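Local coordinates for protein probable hydrolase (Pseudomonas aeruginosa, PDB 3OM8) that is an alpha/beta-hydrolase-fold enzyme that probably hydrolyses ester or lactone bonds, perhaps that of 3-oxoadipate enol-lactone, at residues R209-T222 against I234-S248. Sequence-based numbering, arbitrary orientation.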
ATOM      1  N   ARG B 209       7.208  16.470   9.309  1.00 56.88           N
ATOM      2  CA  ARG B 209       6.738  15.618  10.396  1.00 56.09           C
ATOM      3  C   ARG B 209       6.667  14.169   9.900  1.00 55.65           C
ATOM      4  O   ARG B 209       6.343  13.920   8.734  1.00 51.12           O
ATOM      5  CB  ARG B 209       5.354  16.056  10.909  1.00 53.81           C
ATOM      6  CG  ARG B 209       5.229  17.531  11.330  1.00 57.02           C
ATOM      7  CD  ARG B 209       6.478  18.034  12.046  1.00 62.58           C
ATOM      8  NE  ARG B 209       6.760  17.250  13.235  1.00 69.82           N
ATOM      9  CZ  ARG B 209       7.975  16.904  13.644  1.00 68.33           C
ATOM     10  NH1 ARG B 209       8.103  16.181  14.744  1.00 71.54           N
ATOM     11  NH2 ARG B 209       9.058  17.278  12.971  1.00 63.61           N
ATOM     12  N   PRO B 210       6.972  13.205  10.783  1.00 49.23           N
ATOM     13  CA  PRO B 210       6.787  11.806  10.394  1.00 46.63           C
ATOM     14  C   PRO B 210       5.324  11.578  10.082  1.00 48.56           C
ATOM     15  O   PRO B 210       4.478  11.903  10.902  1.00 53.26           O
ATOM     16  CB  PRO B 210       7.176  11.032  11.657  1.00 43.61           C
ATOM     17  CG  PRO B 210       8.084  11.963  12.401  1.00 48.93           C
ATOM     18  CD  PRO B 210       7.524  13.335  12.141  1.00 48.44           C
ATOM     19  N   THR B 211       5.039  11.017   8.916  1.00 47.30           N
ATOM     20  CA  THR B 211       3.672  10.869   8.464  1.00 50.41           C
ATOM     21  C   THR B 211       3.303   9.437   8.099  1.00 49.75           C
ATOM     22  O   THR B 211       3.989   8.799   7.314  1.00 51.10           O
ATOM     23  CB  THR B 211       3.430  11.747   7.228  1.00 52.42           C
ATOM     24  OG1 THR B 211       3.775  13.104   7.533  1.00 53.12           O
ATOM     25  CG2 THR B 211       1.981  11.665   6.802  1.00 50.11           C
ATOM     26  N   LEU B 212       2.202   8.949   8.660  1.00 51.60           N
ATOM     27  CA  LEU B 212       1.585   7.707   8.209  1.00 45.64           C
ATOM     28  C   LEU B 212       0.299   8.031   7.447  1.00 55.09           C
ATOM     29  O   LEU B 212      -0.533   8.796   7.930  1.00 52.70           O
ATOM     30  CB  LEU B 212       1.249   6.807   9.394  1.00 40.17           C
ATOM     31  CG  LEU B 212       0.362   5.602   9.075  1.00 48.68           C
ATOM     32  CD1 LEU B 212       1.101   4.630   8.147  1.00 50.55           C
ATOM     33  CD2 LEU B 212      -0.066   4.878  10.351  1.00 45.94           C
ATOM     34  N   VAL B 213       0.142   7.448   6.263  1.00 55.46           N
ATOM     35  CA  VAL B 213      -1.075   7.606   5.477  1.00 45.00           C
ATOM     36  C   VAL B 213      -1.836   6.285   5.390  1.00 46.88           C
ATOM     37  O   VAL B 213      -1.290   5.277   4.936  1.00 51.48           O
ATOM     38  CB  VAL B 213      -0.767   8.055   4.046  1.00 40.99           C
ATOM     39  CG1 VAL B 213      -2.060   8.212   3.258  1.00 40.93           C
ATOM     40  CG2 VAL B 213       0.019   9.341   4.047  1.00 39.32           C
ATOM     41  N   ILE B 214      -3.092   6.299   5.828  1.00 46.06           N
ATOM     42  CA  ILE B 214      -3.986   5.152   5.697  1.00 45.51           C
ATOM     43  C   ILE B 214      -4.981   5.424   4.575  1.00 50.49           C
ATOM     44  O   ILE B 214      -5.590   6.499   4.530  1.00 53.81           O
ATOM     45  CB  ILE B 214      -4.732   4.885   7.015  1.00 45.12           C
ATOM     46  CG1 ILE B 214      -3.723   4.673   8.149  1.00 44.99           C
ATOM     47  CG2 ILE B 214      -5.664   3.686   6.875  1.00 41.84           C
ATOM     48  CD1 ILE B 214      -4.341   4.466   9.499  1.00 45.02           C
ATOM     49  N   ALA B 215      -5.130   4.473   3.657  1.00 45.84           N
ATOM     50  CA  ALA B 215      -6.041   4.641   2.523  1.00 50.39           C
ATOM     51  C   ALA B 215      -6.956   3.436   2.356  1.00 51.84           C
ATOM     52  O   ALA B 215      -6.619   2.336   2.784  1.00 53.17           O
ATOM     53  CB  ALA B 215      -5.270   4.902   1.239  1.00 46.66           C
ATOM     54  N   GLY B 216      -8.118   3.655   1.750  1.00 43.19           N
ATOM     55  CA  GLY B 216      -9.075   2.592   1.516  1.00 41.75           C
ATOM     56  C   GLY B 216      -9.068   2.256   0.044  1.00 47.72           C
ATOM     57  O   GLY B 216      -9.198   3.138  -0.795  1.00 55.49           O
ATOM     58  N   ALA B 217      -8.890   0.982  -0.280  1.00 45.81           N
ATOM     59  CA  ALA B 217      -8.786   0.573  -1.673  1.00 45.25           C
ATOM     60  C   ALA B 217     -10.044   0.897  -2.472  1.00 46.78           C
ATOM     61  O   ALA B 217      -9.975   1.111  -3.680  1.00 49.26           O
ATOM     62  CB  ALA B 217      -8.484  -0.919  -1.766  1.00 40.56           C
ATOM     63  N   TYR B 218     -11.192   0.897  -1.801  1.00 45.57           N
ATOM     64  CA  TYR B 218     -12.473   1.089  -2.480  1.00 53.29           C
ATOM     65  C   TYR B 218     -13.131   2.462  -2.202  1.00 56.25           C
ATOM     66  O   TYR B 218     -14.341   2.649  -2.374  1.00 55.18           O
ATOM     67  CB  TYR B 218     -13.419  -0.045  -2.107  1.00 50.88           C
ATOM     68  CG  TYR B 218     -12.829  -1.427  -2.322  1.00 49.29           C
ATOM     69  CD1 TYR B 218     -12.648  -1.934  -3.605  1.00 51.03           C
ATOM     70  CD2 TYR B 218     -12.483  -2.227  -1.249  1.00 50.90           C
ATOM     71  CE1 TYR B 218     -12.126  -3.187  -3.815  1.00 54.74           C
ATOM     72  CE2 TYR B 218     -11.948  -3.504  -1.445  1.00 49.21           C
ATOM     73  CZ  TYR B 218     -11.770  -3.972  -2.732  1.00 54.39           C
ATOM     74  OH  TYR B 218     -11.253  -5.228  -2.950  1.00 52.45           O
ATOM     75  N   ASP B 219     -12.309   3.417  -1.791  1.00 54.29           N
ATOM     76  CA  ASP B 219     -12.774   4.728  -1.368  1.00 52.36           C
ATOM     77  C   ASP B 219     -13.078   5.574  -2.602  1.00 55.40           C
ATOM     78  O   ASP B 219     -12.202   5.767  -3.454  1.00 53.88           O
ATOM     79  CB  ASP B 219     -11.672   5.388  -0.533  1.00 52.40           C
ATOM     80  CG  ASP B 219     -12.188   6.494   0.361  1.00 53.14           C
ATOM     81  OD1 ASP B 219     -13.265   7.037   0.070  1.00 58.39           O
ATOM     82  OD2 ASP B 219     -11.503   6.827   1.350  1.00 51.84           O
ATOM     83  N   THR B 220     -14.317   6.059  -2.699  1.00 54.76           N
ATOM     84  CA  THR B 220     -14.736   6.975  -3.774  1.00 63.65           C
ATOM     85  C   THR B 220     -14.750   8.435  -3.339  1.00 61.16           C
ATOM     86  O   THR B 220     -14.648   9.328  -4.171  1.00 62.73           O
ATOM     87  CB  THR B 220     -16.139   6.645  -4.311  1.00 66.02           C
ATOM     88  OG1 THR B 220     -16.941   6.114  -3.249  1.00 72.16           O
ATOM     89  CG2 THR B 220     -16.042   5.624  -5.425  1.00 66.46           C
ATOM     90  N   VAL B 221     -14.894   8.677  -2.043  1.00 57.67           N
ATOM     91  CA  VAL B 221     -14.758  10.029  -1.511  1.00 60.38           C
ATOM     92  C   VAL B 221     -13.306  10.511  -1.640  1.00 65.85           C
ATOM     93  O   VAL B 221     -13.005  11.428  -2.404  1.00 63.47           O
ATOM     94  CB  VAL B 221     -15.199  10.089  -0.038  1.00 67.26           C
ATOM     95  CG1 VAL B 221     -15.075  11.507   0.497  1.00 68.98           C
ATOM     96  CG2 VAL B 221     -16.627   9.587   0.107  1.00 68.82           C
ATOM     97  N   THR B 222     -12.406   9.876  -0.893  1.00 63.08           N
ATOM     98  CA  THR B 222     -10.978  10.155  -0.986  1.00 54.16           C
ATOM     99  C   THR B 222     -10.282   8.921  -1.565  1.00 57.31           C
ATOM    100  O   THR B 222      -9.918   7.998  -0.828  1.00 56.76           O
ATOM    101  CB  THR B 222     -10.382  10.496   0.391  1.00 52.88           C
ATOM    102  OG1 THR B 222     -10.898   9.584   1.367  1.00 56.21           O
ATOM    103  CG2 THR B 222     -10.763  11.906   0.809  1.00 48.69           C
ATOM    104  N   ILE B 234       5.578  13.202   0.670  1.00 55.96           N
ATOM    105  CA  ILE B 234       6.162  13.611   1.943  1.00 59.71           C
ATOM    106  C   ILE B 234       7.387  12.754   2.273  1.00 61.26           C
ATOM    107  O   ILE B 234       7.300  11.528   2.333  1.00 60.52           O
ATOM    108  CB  ILE B 234       5.127  13.519   3.094  1.00 53.21           C
ATOM    109  CG1 ILE B 234       3.964  14.485   2.855  1.00 54.93           C
ATOM    110  CG2 ILE B 234       5.781  13.809   4.440  1.00 53.02           C
ATOM    111  CD1 ILE B 234       2.802  14.308   3.817  1.00 52.27           C
ATOM    112  N   ALA B 235       8.529  13.404   2.474  1.00 61.42           N
ATOM    113  CA  ALA B 235       9.765  12.687   2.763  1.00 61.32           C
ATOM    114  C   ALA B 235       9.571  11.759   3.959  1.00 59.10           C
ATOM    115  O   ALA B 235       9.167  12.203   5.034  1.00 60.75           O
ATOM    116  CB  ALA B 235      10.897  13.666   3.022  1.00 59.53           C
ATOM    117  N   GLY B 236       9.829  10.468   3.753  1.00 51.88           N
ATOM    118  CA  GLY B 236       9.775   9.490   4.829  1.00 49.31           C
ATOM    119  C   GLY B 236       8.391   9.017   5.241  1.00 56.20           C
ATOM    120  O   GLY B 236       8.245   8.293   6.228  1.00 53.74           O
ATOM    121  N   ALA B 237       7.366   9.425   4.498  1.00 51.97           N
ATOM    122  CA  ALA B 237       6.005   9.010   4.813  1.00 51.85           C
ATOM    123  C   ALA B 237       5.802   7.532   4.500  1.00 52.42           C
ATOM    124  O   ALA B 237       6.412   6.996   3.573  1.00 50.50           O
ATOM    125  CB  ALA B 237       4.978   9.870   4.047  1.00 50.84           C
ATOM    126  N   ARG B 238       4.939   6.886   5.277  1.00 49.86           N
ATOM    127  CA  ARG B 238       4.537   5.511   5.009  1.00 49.43           C
ATOM    128  C   ARG B 238       3.079   5.431   4.551  1.00 52.97           C
ATOM    129  O   ARG B 238       2.270   6.313   4.853  1.00 48.24           O
ATOM    130  CB  ARG B 238       4.681   4.661   6.264  1.00 53.64           C
ATOM    131  CG  ARG B 238       6.091   4.387   6.698  1.00 52.52           C
ATOM    132  CD  ARG B 238       6.131   3.048   7.388  1.00 58.16           C
ATOM    133  NE  ARG B 238       5.515   3.095   8.704  1.00 54.58           N
ATOM    134  CZ  ARG B 238       4.479   2.350   9.069  1.00 54.80           C
ATOM    135  NH1 ARG B 238       4.006   2.460  10.300  1.00 61.46           N
ATOM    136  NH2 ARG B 238       3.920   1.493   8.216  1.00 43.46           N
ATOM    137  N   LEU B 239       2.750   4.354   3.847  1.00 47.12           N
ATOM    138  CA  LEU B 239       1.393   4.108   3.376  1.00 44.98           C
ATOM    139  C   LEU B 239       0.913   2.728   3.817  1.00 47.60           C
ATOM    140  O   LEU B 239       1.598   1.722   3.614  1.00 53.56           O
ATOM    141  CB  LEU B 239       1.323   4.216   1.845  1.00 41.43           C
ATOM    142  CG  LEU B 239       0.000   3.833   1.173  1.00 44.85           C
ATOM    143  CD1 LEU B 239      -1.023   4.936   1.425  1.00 41.81           C
ATOM    144  CD2 LEU B 239       0.160   3.612  -0.316  1.00 40.54           C
ATOM    145  N   VAL B 240      -0.263   2.697   4.433  1.00 51.87           N
ATOM    146  CA  VAL B 240      -0.968   1.465   4.737  1.00 50.51           C
ATOM    147  C   VAL B 240      -2.274   1.471   3.951  1.00 50.02           C
ATOM    148  O   VAL B 240      -3.020   2.431   4.011  1.00 48.93           O
ATOM    149  CB  VAL B 240      -1.270   1.361   6.239  1.00 46.47           C
ATOM    150  CG1 VAL B 240      -2.378   0.346   6.501  1.00 41.90           C
ATOM    151  CG2 VAL B 240       0.001   0.999   7.010  1.00 45.71           C
ATOM    152  N   THR B 241      -2.550   0.416   3.201  1.00 53.10           N
ATOM    153  CA  THR B 241      -3.780   0.369   2.423  1.00 54.04           C
ATOM    154  C   THR B 241      -4.677  -0.767   2.881  1.00 55.74           C
ATOM    155  O   THR B 241      -4.292  -1.929   2.820  1.00 56.08           O
ATOM    156  CB  THR B 241      -3.484   0.204   0.933  1.00 57.61           C
ATOM    157  OG1 THR B 241      -2.744   1.337   0.472  1.00 66.72           O
ATOM    158  CG2 THR B 241      -4.779   0.100   0.140  1.00 55.09           C
ATOM    159  N   LEU B 242      -5.875  -0.432   3.343  1.00 52.48           N
ATOM    160  CA  LEU B 242      -6.815  -1.447   3.802  1.00 48.48           C
ATOM    161  C   LEU B 242      -7.878  -1.700   2.746  1.00 51.98           C
ATOM    162  O   LEU B 242      -8.153  -0.831   1.925  1.00 55.41           O
ATOM    163  CB  LEU B 242      -7.452  -1.018   5.121  1.00 47.56           C
ATOM    164  CG  LEU B 242      -6.435  -0.678   6.208  1.00 47.52           C
ATOM    165  CD1 LEU B 242      -7.102  -0.102   7.440  1.00 47.17           C
ATOM    166  CD2 LEU B 242      -5.595  -1.918   6.565  1.00 45.56           C
ATOM    167  N   PRO B 243      -8.470  -2.905   2.742  1.00 51.16           N
ATOM    168  CA  PRO B 243      -9.523  -3.177   1.759  1.00 49.34           C
ATOM    169  C   PRO B 243     -10.838  -2.521   2.193  1.00 49.59           C
ATOM    170  O   PRO B 243     -11.879  -3.179   2.226  1.00 47.20           O
ATOM    171  CB  PRO B 243      -9.645  -4.700   1.805  1.00 45.90           C
ATOM    172  CG  PRO B 243      -9.311  -5.043   3.220  1.00 47.72           C
ATOM    173  CD  PRO B 243      -8.250  -4.049   3.647  1.00 50.40           C
ATOM    174  N   ALA B 244     -10.766  -1.236   2.534  1.00 50.08           N
ATOM    175  CA  ALA B 244     -11.920  -0.489   3.029  1.00 51.73           C
ATOM    176  C   ALA B 244     -12.459   0.490   2.001  1.00 54.89           C
ATOM    177  O   ALA B 244     -11.825   0.759   0.976  1.00 52.69           O
ATOM    178  CB  ALA B 244     -11.559   0.265   4.299  1.00 47.08           C
ATOM    179  N   VAL B 245     -13.639   1.028   2.308  1.00 58.72           N
ATOM    180  CA  VAL B 245     -14.234   2.127   1.553  1.00 53.80           C
ATOM    181  C   VAL B 245     -13.763   3.476   2.108  1.00 59.00           C
ATOM    182  O   VAL B 245     -12.720   3.963   1.696  1.00 71.78           O
ATOM    183  CB  VAL B 245     -15.761   2.031   1.525  1.00 47.51           C
ATOM    184  CG1 VAL B 245     -16.340   3.112   0.621  1.00 47.71           C
ATOM    185  CG2 VAL B 245     -16.184   0.643   1.039  1.00 41.77           C
ATOM    186  N   HIS B 246     -14.487   4.079   3.046  1.00 55.95           N
ATOM    187  CA  HIS B 246     -14.068   5.411   3.511  1.00 56.54           C
ATOM    188  C   HIS B 246     -13.806   5.577   5.014  1.00 57.00           C
ATOM    189  O   HIS B 246     -12.928   6.340   5.407  1.00 61.56           O
ATOM    190  CB  HIS B 246     -15.010   6.514   3.007  1.00 54.95           C
ATOM    191  CG  HIS B 246     -14.545   7.901   3.337  1.00 53.23           C
ATOM    192  ND1 HIS B 246     -13.383   8.437   2.827  1.00 49.68           N
ATOM    193  CD2 HIS B 246     -15.091   8.864   4.121  1.00 56.30           C
ATOM    194  CE1 HIS B 246     -13.224   9.666   3.289  1.00 51.28           C
ATOM    195  NE2 HIS B 246     -14.249   9.949   4.074  1.00 55.24           N
ATOM    196  N   LEU B 247     -14.570   4.889   5.853  1.00 51.46           N
ATOM    197  CA  LEU B 247     -14.339   4.968   7.290  1.00 49.19           C
ATOM    198  C   LEU B 247     -13.602   3.704   7.727  1.00 54.83           C
ATOM    199  O   LEU B 247     -14.181   2.797   8.330  1.00 59.30           O
ATOM    200  CB  LEU B 247     -15.652   5.124   8.055  1.00 50.30           C
ATOM    201  CG  LEU B 247     -16.514   6.364   7.749  1.00 49.75           C
ATOM    202  CD1 LEU B 247     -17.928   6.130   8.202  1.00 57.14           C
ATOM    203  CD2 LEU B 247     -15.956   7.619   8.395  1.00 43.92           C
ATOM    204  N   SER B 248     -12.311   3.652   7.424  1.00 50.59           N
ATOM    205  CA  SER B 248     -11.558   2.407   7.589  1.00 48.16           C
ATOM    206  C   SER B 248     -11.411   1.994   9.055  1.00 44.46           C
ATOM    207  O   SER B 248     -11.318   0.810   9.349  1.00 47.23           O
ATOM    208  CB  SER B 248     -10.216   2.481   6.861  1.00 42.60           C
ATOM    209  OG  SER B 248      -9.458   3.595   7.286  1.00 46.15           O
TER
HETATM  210  O   HOH W   1       7.137  11.639   7.229  1.00 50.07           O
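His246 meets Asp219 just past the ends of two parallel strands. His246 ND1 donates to the syn lone pair of Asp219 OD2 at 2.9 Å, nearly straight at 167°, with the oxygen close to the ring plane. The His246 CG lies opposite the backbone N (chi1 -174°), which turns the ring toward Asp219. A weak bond from ND1 also reaches Asp219 OD1. Thr222 OG1 gives Asp219 OD2 a second bond of 2.8 Å, from above the carboxylate plane, and so helps hold the carboxylate. Val221 lies over one face of the imidazole, a CH-pi contact with CB 3.9 Å from the His246 ring centroid.

Backbone bonds join strands 211-216 and 238-242 in parallel register. Six bonds form the ladder, the first from Arg238 N to Thr211 O (3.0 Å) and the last from Ala217 N to Leu242 O (2.9 Å). Beyond the strands, Tyr218 N bonds to Ala244 O.

Apolar contacts line both faces of the pair. Leu212 CD1 touches Val240 CG2 at 4.0 Å and also lies over the Arg238 guanidinium. On the other face, Val213 CG1 meets Leu239 CD1 at 3.9 Å, covered by helix 224-233.

His246 NE2 bonds weakly to Ser101 OG on the probable nucleophile elbow. This is consistent with a Ser-His-Asp catalytic triad, Asp219 orienting the imidazole.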